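Local coordinates for ssDNA binding protein (PDB 4PSN), which binds single-stranded DNA, probably trapping the strand within a system of tunnels formed between its subunits, at residues V24-L29 with K41-A46; V148-V153 with N214-L219; G158-R163 with V179-D184. All blocks are in the same frame, centred on the assembly; numbering follows the deposited sequence.

Interaction 1: V24-L29 with K41-A46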
ATOM      1  N   VAL C  24      -9.663  -4.740  -5.050  1.00 29.47           N
ATOM      2  CA  VAL C  24      -8.657  -4.939  -6.079  1.00 27.55           C
ATOM      3  C   VAL C  24      -9.307  -5.109  -7.465  1.00 28.59           C
ATOM      4  O   VAL C  24      -8.818  -4.573  -8.463  1.00 28.00           O
ATOM      5  CB  VAL C  24      -7.749  -6.147  -5.749  1.00 26.95           C
ATOM      6  CG1 VAL C  24      -6.846  -6.495  -6.932  1.00 27.63           C
ATOM      7  CG2 VAL C  24      -6.920  -5.875  -4.477  1.00 27.93           C
ATOM      8  N   LEU C  25     -10.409  -5.851  -7.532  1.00 25.04           N
ATOM      9  CA  LEU C  25     -11.066  -6.078  -8.820  1.00 28.66           C
ATOM     10  C   LEU C  25     -11.609  -4.766  -9.374  1.00 29.44           C
ATOM     11  O   LEU C  25     -11.494  -4.484 -10.569  1.00 33.88           O
ATOM     12  CB  LEU C  25     -12.195  -7.092  -8.697  1.00 22.96           C
ATOM     13  CG  LEU C  25     -12.773  -7.522 -10.043  1.00 27.80           C
ATOM     14  CD1 LEU C  25     -11.680  -8.200 -10.865  1.00 32.83           C
ATOM     15  CD2 LEU C  25     -13.949  -8.472  -9.849  1.00 24.23           C
ATOM     16  N   PHE C  26     -12.203  -3.963  -8.501  1.00 23.91           N
ATOM     17  CA  PHE C  26     -12.700  -2.666  -8.920  1.00 27.33           C
ATOM     18  C   PHE C  26     -11.566  -1.756  -9.395  1.00 26.16           C
ATOM     19  O   PHE C  26     -11.715  -1.054 -10.386  1.00 30.57           O
ATOM     20  CB  PHE C  26     -13.512  -2.002  -7.810  1.00 25.21           C
ATOM     21  CG  PHE C  26     -14.991  -2.270  -7.900  1.00 32.00           C
ATOM     22  CD1 PHE C  26     -15.783  -1.565  -8.804  1.00 34.81           C
ATOM     23  CD2 PHE C  26     -15.592  -3.217  -7.078  1.00 31.16           C
ATOM     24  CE1 PHE C  26     -17.144  -1.811  -8.898  1.00 32.72           C
ATOM     25  CE2 PHE C  26     -16.951  -3.465  -7.159  1.00 35.19           C
ATOM     26  CZ  PHE C  26     -17.733  -2.758  -8.079  1.00 36.21           C
ATOM     27  N   ALA C  27     -10.443  -1.767  -8.688  1.00 30.20           N
ATOM     28  CA  ALA C  27      -9.301  -0.933  -9.069  1.00 32.94           C
ATOM     29  C   ALA C  27      -8.766  -1.335 -10.438  1.00 33.30           C
ATOM     30  O   ALA C  27      -8.431  -0.476 -11.255  1.00 37.74           O
ATOM     31  CB  ALA C  27      -8.201  -1.010  -8.029  1.00 34.57           C
ATOM     32  N   GLN C  28      -8.701  -2.640 -10.689  1.00 25.95           N
ATOM     33  CA  GLN C  28      -8.173  -3.148 -11.946  1.00 26.98           C
ATOM     34  C   GLN C  28      -9.115  -2.921 -13.124  1.00 30.58           C
ATOM     35  O   GLN C  28      -8.675  -2.844 -14.266  1.00 34.03           O
ATOM     36  CB  GLN C  28      -7.844  -4.645 -11.834  1.00 27.29           C
ATOM     37  CG  GLN C  28      -6.675  -4.968 -10.896  1.00 25.28           C
ATOM     38  CD  GLN C  28      -6.229  -6.404 -11.024  1.00 30.99           C
ATOM     39  OE1 GLN C  28      -6.932  -7.229 -11.601  1.00 34.60           O
ATOM     40  NE2 GLN C  28      -5.047  -6.711 -10.506  1.00 27.71           N
ATOM     41  N   LEU C  29     -10.412  -2.827 -12.843  1.00 28.75           N
ATOM     42  CA  LEU C  29     -11.410  -2.739 -13.902  1.00 27.91           C
ATOM     43  C   LEU C  29     -12.062  -1.355 -13.957  1.00 33.87           C
ATOM     44  O   LEU C  29     -13.105  -1.169 -14.586  1.00 36.18           O
ATOM     45  CB  LEU C  29     -12.475  -3.813 -13.701  1.00 23.12           C
ATOM     46  CG  LEU C  29     -11.969  -5.257 -13.833  1.00 33.33           C
ATOM     47  CD1 LEU C  29     -13.122  -6.241 -13.637  1.00 32.61           C
ATOM     48  CD2 LEU C  29     -11.267  -5.492 -15.180  1.00 33.02           C
ATOM     49  N   LYS C  41     -22.162  -3.070 -11.798  1.00 37.49           N
ATOM     50  CA  LYS C  41     -22.903  -4.273 -11.433  1.00 38.73           C
ATOM     51  C   LYS C  41     -22.153  -5.534 -11.845  1.00 37.92           C
ATOM     52  O   LYS C  41     -22.050  -6.481 -11.062  1.00 28.61           O
ATOM     53  CB  LYS C  41     -24.294  -4.263 -12.073  1.00 43.79           C
ATOM     54  CG  LYS C  41     -25.172  -5.435 -11.668  1.00 53.49           C
ATOM     55  CD  LYS C  41     -26.588  -5.274 -12.219  1.00 61.00           C
ATOM     56  CE  LYS C  41     -27.534  -6.329 -11.651  1.00 65.71           C
ATOM     57  NZ  LYS C  41     -28.960  -6.117 -12.053  1.00 67.81           N
ATOM     58  N   ASP C  42     -21.651  -5.534 -13.082  1.00 35.24           N
ATOM     59  CA  ASP C  42     -20.863  -6.635 -13.625  1.00 37.31           C
ATOM     60  C   ASP C  42     -19.715  -6.973 -12.693  1.00 35.07           C
ATOM     61  O   ASP C  42     -19.523  -8.127 -12.312  1.00 39.94           O
ATOM     62  CB  ASP C  42     -20.257  -6.242 -14.976  1.00 43.66           C
ATOM     63  CG  ASP C  42     -21.285  -6.143 -16.082  1.00 47.74           C
ATOM     64  OD1 ASP C  42     -22.255  -6.932 -16.073  1.00 48.57           O
ATOM     65  OD2 ASP C  42     -21.108  -5.283 -16.971  1.00 51.78           O
ATOM     66  N   VAL C  43     -18.938  -5.951 -12.356  1.00 24.97           N
ATOM     67  CA  VAL C  43     -17.785  -6.112 -11.489  1.00 28.02           C
ATOM     68  C   VAL C  43     -18.187  -6.556 -10.077  1.00 28.54           C
ATOM     69  O   VAL C  43     -17.549  -7.434  -9.505  1.00 28.81           O
ATOM     70  CB  VAL C  43     -16.947  -4.810 -11.425  1.00 32.04           C
ATOM     71  CG1 VAL C  43     -15.723  -4.990 -10.516  1.00 26.45           C
ATOM     72  CG2 VAL C  43     -16.524  -4.374 -12.845  1.00 30.23           C
ATOM     73  N   ALA C  44     -19.240  -5.951  -9.523  1.00 28.61           N
ATOM     74  CA  ALA C  44     -19.696  -6.289  -8.175  1.00 28.71           C
ATOM     75  C   ALA C  44     -20.103  -7.757  -8.100  1.00 31.10           C
ATOM     76  O   ALA C  44     -19.821  -8.441  -7.116  1.00 29.33           O
ATOM     77  CB  ALA C  44     -20.859  -5.388  -7.743  1.00 26.23           C
HETATM   78  N   MSE C  45     -20.746  -8.248  -9.154  1.00 29.19           N
HETATM   79  CA  MSE C  45     -21.215  -9.630  -9.175  1.00 31.66           C
HETATM   80  C   MSE C  45     -20.083 -10.609  -9.366  1.00 30.19           C
HETATM   81  O   MSE C  45     -20.060 -11.681  -8.753  1.00 28.62           O
HETATM   82  CB  MSE C  45     -22.239  -9.839 -10.276  1.00 30.73           C
HETATM   83  CG  MSE C  45     -23.587  -9.208  -9.986  1.00 43.54           C
HETATM   84 SE   MSE C  45     -24.741  -9.434 -11.549  1.00128.39          SE
HETATM   85  CE  MSE C  45     -24.077 -11.179 -12.138  1.00 56.74           C
ATOM     86  N   ALA C  46     -19.157 -10.253 -10.245  1.00 26.34           N
ATOM     87  CA  ALA C  46     -17.960 -11.065 -10.436  1.00 27.27           C
ATOM     88  C   ALA C  46     -17.217 -11.244  -9.114  1.00 24.74           C
ATOM     89  O   ALA C  46     -16.848 -12.359  -8.734  1.00 27.13           O
ATOM     90  CB  ALA C  46     -17.047 -10.436 -11.497  1.00 25.08           C
TER
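Val43 turns its CG1 anti to the backbone N (chi1 -180°), and Phe26 holds its ring at an unusual chi1 of -93°; together these torsions bring the methyl squarely over the ring. CG1 of Val43 stands 3.6 Å from the centroid of the Phe26 ring and practically on the ring normal, a CH-pi contact with the methyl over the middle of one face. All six ring carbons therefore lie at nearly the same distance from it. The far end of the ring reaches on to the next residue, Phe26 CZ coming within 4.1 Å of Ala44 CB.

The same methyl also serves Leu25. Leu25 and Val43 lie alongside each other, pointing opposite ways, with Leu25 CG 3.9 Å from Val43 CG1, while Leu25 CD2 extends to Ala46 CB at 4.0 Å, one helical turn further along helix 40-61. The other branch of the valine goes to Leu29, whose CD1 meets Val43 CG2 at 4.0 Å. Val43 is thus the centre of this contact, touching Leu25, Phe26 and Leu29; no hydrogen bond joins the two segments, and the direct contact is apolar packing.

Other subunits come close as well: Leu29 touches Met3 of the second subunit, and Ala44 packs on Asn203 of the third. The two helical segments run roughly antiparallel, their axes coming within 9.9 Å of each other and their N-to-C directions 147° apart, as arms of a helical hairpin whose connection includes the short helix 30-34. Ile33 of that helix packs on both Phe26 and Val43. Leu25 and Leu29 rest on Tyr76 of strand 69-78, and Leu29 and Ala46 on Ile83 of strand 83-97, so the helix pair lies against the three-stranded antiparallel sheet.

Interaction 2: V148-V153 with N214-L219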
ATOM      1  N   VAL C 148      25.687 -15.391   3.754  1.00 18.18           N
ATOM      2  CA  VAL C 148      24.845 -14.181   3.767  1.00 14.73           C
ATOM      3  C   VAL C 148      25.459 -13.074   2.896  1.00 16.23           C
ATOM      4  O   VAL C 148      24.870 -12.005   2.727  1.00 17.79           O
ATOM      5  CB  VAL C 148      24.624 -13.638   5.209  1.00 22.12           C
ATOM      6  CG1 VAL C 148      23.810 -14.634   6.073  1.00 21.41           C
ATOM      7  CG2 VAL C 148      25.984 -13.296   5.857  1.00 19.19           C
ATOM      8  N   GLY C 149      26.626 -13.324   2.323  1.00 20.32           N
ATOM      9  CA  GLY C 149      27.281 -12.248   1.592  1.00 20.83           C
ATOM     10  C   GLY C 149      28.610 -12.588   0.960  1.00 18.51           C
ATOM     11  O   GLY C 149      28.990 -13.749   0.857  1.00 22.71           O
ATOM     12  N   ALA C 150      29.330 -11.556   0.533  1.00 17.76           N
ATOM     13  CA  ALA C 150      30.610 -11.743  -0.125  1.00 14.68           C
ATOM     14  C   ALA C 150      31.471 -10.510   0.041  1.00 13.83           C
ATOM     15  O   ALA C 150      30.964  -9.404   0.227  1.00 16.46           O
ATOM     16  CB  ALA C 150      30.425 -12.044  -1.622  1.00 20.02           C
ATOM     17  N   LEU C 151      32.773 -10.715  -0.076  1.00 17.53           N
ATOM     18  CA  LEU C 151      33.726  -9.656   0.129  1.00 19.37           C
ATOM     19  C   LEU C 151      34.729  -9.823  -0.980  1.00 18.80           C
ATOM     20  O   LEU C 151      35.035 -10.941  -1.352  1.00 21.68           O
ATOM     21  CB  LEU C 151      34.407  -9.915   1.463  1.00 26.84           C
ATOM     22  CG  LEU C 151      35.401  -8.894   1.948  1.00 38.12           C
ATOM     23  CD1 LEU C 151      34.736  -8.090   3.032  1.00 43.08           C
ATOM     24  CD2 LEU C 151      36.610  -9.611   2.483  1.00 41.21           C
ATOM     25  N   ILE C 152      35.253  -8.726  -1.505  1.00 17.61           N
ATOM     26  CA  ILE C 152      36.307  -8.837  -2.495  1.00 19.99           C
ATOM     27  C   ILE C 152      37.496  -7.993  -2.077  1.00 17.39           C
ATOM     28  O   ILE C 152      37.354  -6.846  -1.665  1.00 17.60           O
ATOM     29  CB  ILE C 152      35.813  -8.449  -3.912  1.00 21.63           C
ATOM     30  CG1 ILE C 152      36.957  -8.548  -4.929  1.00 24.24           C
ATOM     31  CG2 ILE C 152      35.191  -7.038  -3.917  1.00 20.94           C
ATOM     32  CD1 ILE C 152      36.439  -8.541  -6.378  1.00 23.12           C
ATOM     33  N   VAL C 153      38.678  -8.577  -2.176  1.00 16.10           N
ATOM     34  CA  VAL C 153      39.890  -7.922  -1.728  1.00 17.74           C
ATOM     35  C   VAL C 153      40.869  -7.753  -2.881  1.00 17.48           C
ATOM     36  O   VAL C 153      41.241  -8.725  -3.551  1.00 20.87           O
ATOM     37  CB  VAL C 153      40.573  -8.763  -0.627  1.00 22.54           C
ATOM     38  CG1 VAL C 153      41.906  -8.108  -0.197  1.00 19.22           C
ATOM     39  CG2 VAL C 153      39.632  -8.894   0.562  1.00 19.29           C
ATOM     40  N   ASN C 214      26.033 -10.651  -5.631  1.00 24.58           N
ATOM     41  CA  ASN C 214      26.024 -11.357  -6.913  1.00 26.42           C
ATOM     42  C   ASN C 214      27.103 -10.894  -7.883  1.00 24.50           C
ATOM     43  O   ASN C 214      27.721 -11.710  -8.560  1.00 25.55           O
ATOM     44  CB  ASN C 214      24.646 -11.265  -7.581  1.00 30.52           C
ATOM     45  CG  ASN C 214      23.632 -12.194  -6.937  1.00 42.93           C
ATOM     46  OD1 ASN C 214      23.999 -13.181  -6.289  1.00 45.16           O
ATOM     47  ND2 ASN C 214      22.349 -11.886  -7.113  1.00 43.79           N
ATOM     48  N   GLU C 215      27.327  -9.588  -7.953  1.00 21.56           N
ATOM     49  CA  GLU C 215      28.339  -9.071  -8.858  1.00 25.70           C
ATOM     50  C   GLU C 215      29.723  -9.529  -8.402  1.00 29.57           C
ATOM     51  O   GLU C 215      30.594  -9.802  -9.223  1.00 22.90           O
ATOM     52  CB  GLU C 215      28.318  -7.548  -8.943  1.00 28.84           C
ATOM     53  CG  GLU C 215      29.423  -7.023  -9.862  1.00 46.91           C
ATOM     54  CD  GLU C 215      29.482  -5.503  -9.962  1.00 63.72           C
ATOM     55  OE1 GLU C 215      28.620  -4.824  -9.358  1.00 68.42           O
ATOM     56  OE2 GLU C 215      30.400  -4.991 -10.652  1.00 65.01           O
ATOM     57  N   ILE C 216      29.928  -9.597  -7.094  1.00 21.51           N
ATOM     58  CA  ILE C 216      31.208 -10.082  -6.581  1.00 21.10           C
ATOM     59  C   ILE C 216      31.354 -11.574  -6.837  1.00 21.50           C
ATOM     60  O   ILE C 216      32.380 -12.032  -7.305  1.00 22.46           O
ATOM     61  CB  ILE C 216      31.350  -9.827  -5.069  1.00 21.86           C
ATOM     62  CG1 ILE C 216      31.536  -8.336  -4.793  1.00 22.22           C
ATOM     63  CG2 ILE C 216      32.508 -10.659  -4.511  1.00 21.32           C
ATOM     64  CD1 ILE C 216      31.617  -8.007  -3.292  1.00 20.94           C
ATOM     65  N   LEU C 217      30.338 -12.358  -6.518  1.00 23.82           N
ATOM     66  CA  LEU C 217      30.461 -13.789  -6.765  1.00 29.11           C
ATOM     67  C   LEU C 217      30.630 -14.131  -8.259  1.00 32.03           C
ATOM     68  O   LEU C 217      31.317 -15.090  -8.603  1.00 30.32           O
ATOM     69  CB  LEU C 217      29.293 -14.563  -6.136  1.00 27.83           C
ATOM     70  CG  LEU C 217      29.285 -14.548  -4.606  1.00 28.30           C
ATOM     71  CD1 LEU C 217      28.030 -15.201  -4.072  1.00 31.75           C
ATOM     72  CD2 LEU C 217      30.563 -15.219  -4.024  1.00 25.29           C
ATOM     73  N   SER C 218      30.017 -13.342  -9.138  1.00 30.29           N
ATOM     74  CA  SER C 218      30.113 -13.592 -10.577  1.00 36.11           C
ATOM     75  C   SER C 218      31.537 -13.400 -11.113  1.00 36.20           C
ATOM     76  O   SER C 218      31.884 -13.933 -12.164  1.00 34.94           O
ATOM     77  CB  SER C 218      29.128 -12.712 -11.366  1.00 36.14           C
ATOM     78  OG  SER C 218      29.580 -11.371 -11.428  1.00 44.12           O
ATOM     79  N   LEU C 219      32.361 -12.645 -10.395  1.00 29.73           N
ATOM     80  CA  LEU C 219      33.728 -12.393 -10.848  1.00 30.74           C
ATOM     81  C   LEU C 219      34.638 -13.582 -10.620  1.00 32.58           C
ATOM     82  O   LEU C 219      35.738 -13.630 -11.162  1.00 33.43           O
ATOM     83  CB  LEU C 219      34.322 -11.178 -10.140  1.00 33.61           C
ATOM     84  CG  LEU C 219      33.595  -9.884 -10.452  1.00 36.07           C
ATOM     85  CD1 LEU C 219      34.148  -8.734  -9.615  1.00 37.68           C
ATOM     86  CD2 LEU C 219      33.756  -9.614 -11.936  1.00 37.57           C
TER
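Apolar packing accounts for the whole of this contact, in which Ile216 of helix 206-218 sets its two branches against Ala150 and Ile152 of strand 146-155. With CG2 anti to its own backbone N, Ile216 brings that methyl 3.8 Å from Ala150 CB, while its CD1 reaches Ile152 CG2, also at 3.8 Å. Two leucines extend the patch. CD2 of Leu217 closes on Ala150 CB at 4.0 Å, and CD1 of Leu219 meets Ile152 CD1 at 4.0 Å, the two side chains crossing at about a right angle. Were an alanine here instead of Ile216, CG2 and CD1 would be gone, which is likely to open a gap facing Ala150 and Ile152.

The helix's side-chain hydrogen bonds named here stay within it or reach another chain, while the strand's backbone bonds go to its neighbours in the sheet. Ser218 OG donates to Glu215 O at 2.9 Å, approaching from above the carbonyl plane and tying the side chain back to its own helix. Glu215 forms a salt bridge with Arg163 of the fourth subunit.

Strand and helix segment meet at 57°, and no hydrogen bond passes between them. The chemistry therefore implies a seam held by shape and by burial of aliphatic carbon, seating the last helix on the C-terminal domain's sheet, while Glu215 links the helix to the fourth subunit.

Interaction 3: G158-R163 with V179-D184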
ATOM      1  N   GLY C 158      51.518  -3.746  -0.181  1.00 23.36           N
ATOM      2  CA  GLY C 158      51.530  -3.606   1.272  1.00 21.85           C
ATOM      3  C   GLY C 158      50.176  -3.166   1.798  1.00 19.22           C
ATOM      4  O   GLY C 158      49.980  -2.925   2.996  1.00 21.30           O
ATOM      5  N   GLU C 159      49.227  -3.043   0.879  1.00 19.50           N
ATOM      6  CA  GLU C 159      47.899  -2.570   1.223  1.00 20.44           C
ATOM      7  C   GLU C 159      46.872  -3.350   0.423  1.00 23.84           C
ATOM      8  O   GLU C 159      47.228  -4.119  -0.470  1.00 22.06           O
ATOM      9  CB  GLU C 159      47.759  -1.088   0.865  1.00 22.19           C
ATOM     10  CG  GLU C 159      48.681  -0.154   1.608  1.00 28.27           C
ATOM     11  CD  GLU C 159      48.399   1.299   1.275  1.00 41.14           C
ATOM     12  OE1 GLU C 159      48.808   1.751   0.180  1.00 43.63           O
ATOM     13  OE2 GLU C 159      47.752   1.986   2.103  1.00 44.67           O
ATOM     14  N   ALA C 160      45.595  -3.119   0.717  1.00 17.93           N
ATOM     15  CA  ALA C 160      44.536  -3.733  -0.069  1.00 20.58           C
ATOM     16  C   ALA C 160      43.283  -2.862  -0.051  1.00 20.88           C
ATOM     17  O   ALA C 160      43.039  -2.136   0.905  1.00 20.99           O
ATOM     18  CB  ALA C 160      44.212  -5.144   0.469  1.00 18.96           C
ATOM     19  N   LEU C 161      42.493  -2.953  -1.112  1.00 16.37           N
ATOM     20  CA  LEU C 161      41.150  -2.404  -1.119  1.00 17.76           C
ATOM     21  C   LEU C 161      40.180  -3.527  -0.773  1.00 25.02           C
ATOM     22  O   LEU C 161      40.304  -4.643  -1.291  1.00 21.10           O
ATOM     23  CB  LEU C 161      40.826  -1.871  -2.505  1.00 21.44           C
ATOM     24  CG  LEU C 161      41.801  -0.815  -3.011  1.00 24.42           C
ATOM     25  CD1 LEU C 161      41.475  -0.430  -4.441  1.00 24.06           C
ATOM     26  CD2 LEU C 161      41.761   0.403  -2.118  1.00 27.76           C
ATOM     27  N   VAL C 162      39.218  -3.229   0.095  1.00 19.28           N
ATOM     28  CA  VAL C 162      38.235  -4.206   0.509  1.00 23.09           C
ATOM     29  C   VAL C 162      36.852  -3.607   0.308  1.00 25.62           C
ATOM     30  O   VAL C 162      36.623  -2.451   0.646  1.00 23.92           O
ATOM     31  CB  VAL C 162      38.394  -4.544   1.997  1.00 19.73           C
ATOM     32  CG1 VAL C 162      37.394  -5.608   2.391  1.00 25.97           C
ATOM     33  CG2 VAL C 162      39.816  -5.032   2.270  1.00 26.88           C
ATOM     34  N   ARG C 163      35.942  -4.387  -0.262  1.00 17.90           N
ATOM     35  CA  ARG C 163      34.531  -3.997  -0.294  1.00 19.09           C
ATOM     36  C   ARG C 163      33.664  -5.240  -0.271  1.00 16.67           C
ATOM     37  O   ARG C 163      34.154  -6.335  -0.496  1.00 15.56           O
ATOM     38  CB  ARG C 163      34.183  -3.094  -1.496  1.00 25.26           C
ATOM     39  CG  ARG C 163      34.686  -3.525  -2.858  1.00 31.42           C
ATOM     40  CD  ARG C 163      36.192  -3.296  -2.955  1.00 43.00           C
ATOM     41  NE  ARG C 163      36.690  -3.221  -4.323  1.00 43.61           N
ATOM     42  CZ  ARG C 163      37.757  -3.885  -4.760  1.00 44.33           C
ATOM     43  NH1 ARG C 163      38.151  -3.751  -6.020  1.00 52.90           N
ATOM     44  NH2 ARG C 163      38.432  -4.686  -3.938  1.00 29.92           N
ATOM     45  N   VAL C 179      43.265  -0.652   3.330  1.00 19.36           N
ATOM     46  CA  VAL C 179      43.799  -1.141   4.601  1.00 23.55           C
ATOM     47  C   VAL C 179      45.236  -1.578   4.399  1.00 23.82           C
ATOM     48  O   VAL C 179      45.636  -1.939   3.286  1.00 23.06           O
ATOM     49  CB  VAL C 179      42.982  -2.343   5.145  1.00 28.13           C
ATOM     50  CG1 VAL C 179      41.539  -1.939   5.405  1.00 24.58           C
ATOM     51  CG2 VAL C 179      43.036  -3.523   4.171  1.00 25.19           C
ATOM     52  N   GLN C 180      46.015  -1.548   5.471  1.00 23.11           N
ATOM     53  CA  GLN C 180      47.413  -1.969   5.396  1.00 25.39           C
ATOM     54  C   GLN C 180      47.515  -3.453   5.711  1.00 28.77           C
ATOM     55  O   GLN C 180      47.035  -3.903   6.746  1.00 32.91           O
ATOM     56  CB  GLN C 180      48.268  -1.180   6.388  1.00 32.01           C
ATOM     57  CG  GLN C 180      49.774  -1.330   6.135  1.00 39.67           C
ATOM     58  CD  GLN C 180      50.624  -0.518   7.097  1.00 44.85           C
ATOM     59  OE1 GLN C 180      50.127   0.010   8.090  1.00 43.62           O
ATOM     60  NE2 GLN C 180      51.913  -0.416   6.803  1.00 46.52           N
ATOM     61  N   VAL C 181      48.141  -4.210   4.819  1.00 25.28           N
ATOM     62  CA  VAL C 181      48.272  -5.647   4.991  1.00 26.75           C
ATOM     63  C   VAL C 181      49.214  -6.241   3.934  1.00 31.13           C
ATOM     64  O   VAL C 181      49.121  -5.893   2.748  1.00 31.06           O
ATOM     65  CB  VAL C 181      46.888  -6.322   4.875  1.00 25.34           C
ATOM     66  CG1 VAL C 181      46.299  -6.047   3.514  1.00 22.64           C
ATOM     67  CG2 VAL C 181      46.997  -7.835   5.123  1.00 31.36           C
ATOM     68  N   GLU C 182      50.111  -7.136   4.350  1.00 33.87           N
ATOM     69  CA  GLU C 182      50.957  -7.863   3.391  1.00 37.76           C
ATOM     70  C   GLU C 182      50.152  -8.930   2.641  1.00 38.85           C
ATOM     71  O   GLU C 182      49.245  -9.531   3.213  1.00 34.23           O
ATOM     72  CB  GLU C 182      52.171  -8.493   4.085  1.00 38.83           C
ATOM     73  CG  GLU C 182      53.142  -7.474   4.685  1.00 41.87           C
ATOM     74  CD  GLU C 182      53.683  -6.491   3.654  1.00 50.11           C
ATOM     75  OE1 GLU C 182      53.669  -6.808   2.440  1.00 51.89           O
ATOM     76  OE2 GLU C 182      54.123  -5.393   4.059  1.00 49.42           O
ATOM     77  N   ALA C 183      50.491  -9.169   1.373  1.00 37.03           N
ATOM     78  CA  ALA C 183      49.680 -10.020   0.491  1.00 39.52           C
ATOM     79  C   ALA C 183      49.503 -11.460   0.978  1.00 42.17           C
ATOM     80  O   ALA C 183      48.426 -12.042   0.814  1.00 44.09           O
ATOM     81  CB  ALA C 183      50.228 -10.007  -0.921  1.00 40.09           C
ATOM     82  N   ASP C 184      50.543 -12.034   1.583  1.00 36.12           N
ATOM     83  CA  ASP C 184      50.444 -13.399   2.100  1.00 38.18           C
ATOM     84  C   ASP C 184      49.699 -13.459   3.425  1.00 38.31           C
ATOM     85  O   ASP C 184      49.553 -14.530   4.001  1.00 41.66           O
ATOM     86  CB  ASP C 184      51.823 -14.054   2.234  1.00 52.63           C
ATOM     87  CG  ASP C 184      52.848 -13.130   2.863  1.00 67.96           C
ATOM     88  OD1 ASP C 184      53.499 -12.370   2.107  1.00 77.13           O
ATOM     89  OD2 ASP C 184      53.004 -13.157   4.105  1.00 67.56           O
TER
HETATM   90  O   HOH W   1      52.111  -3.465   4.635  1.00 39.12           O
HETATM   91  O   HOH W   2      48.627  -6.621   0.171  1.00 31.19           O
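Ala160 and Val179 form the tight half of this contact, an antiparallel hydrogen-bonded pair joined in both directions. Ala160 N donates to Val179 O at 2.8 Å, in the carbonyl plane, and Val179 N returns a bond to Ala160 O at 2.9 Å, nearly along the C=O axis. On the face carrying Ala160 and Val179 the side chains close up too. Ala160 CB sits 3.8 Å from Val181 CG1, a branch that a chi1 of 60° places between the backbone N and the carbonyl carbon of its own residue. Val179 CG2 meets Val162 CG2 at 4.0 Å, the two valines crossing at about a right angle.

Towards Gly158 the pairing frays and water takes part. Val181 N still donates to Gly158 O at 2.9 Å, but from well above the carbonyl plane. One water donates to Gly158 O and to OE2 of Glu182, which bends back at chi2. A second donates to Glu159 O and Val181 O, bridging the two segments where Glu159 N and Val181 O are too poorly angled to bond directly. On this looser side Gln180 is exposed, its CG lying 3.5 Å from Gly158 O, and the carboxylate of Glu159 is engaged by Arg178 in a salt bridge.

The pair belongs to the hairpin of strands 159-166 and 172-180, part of the six-stranded antiparallel sheet. Phe189 of helix 186-198 covers Val179 and Val181, while Ala160 and Val162 pack on Val153 and Leu151 of strand 146-155, next in the sheet.

Interaction 1 comes first along the chain, in the N-terminal region with its three-stranded sheet; interactions 2 and 3 both lie in the C-terminal domain, across the chain's centre. Nearest atoms of interaction 1 are about 28 Å from interaction 2 and about 40 Å from interaction 3. Interactions 2 and 3, centres about 17 Å apart, share the six-stranded sheet and meet where Ile152 N lies 2.8 Å from Arg163 O, probably a hydrogen bond; both segments of interaction 3 fall between those of interaction 2. Each end also meets other subunits, Ala44 packing on Asn203 of the third and Glu215 pairing with Arg163 of the fourth, consistent with an assembly that could enclose DNA.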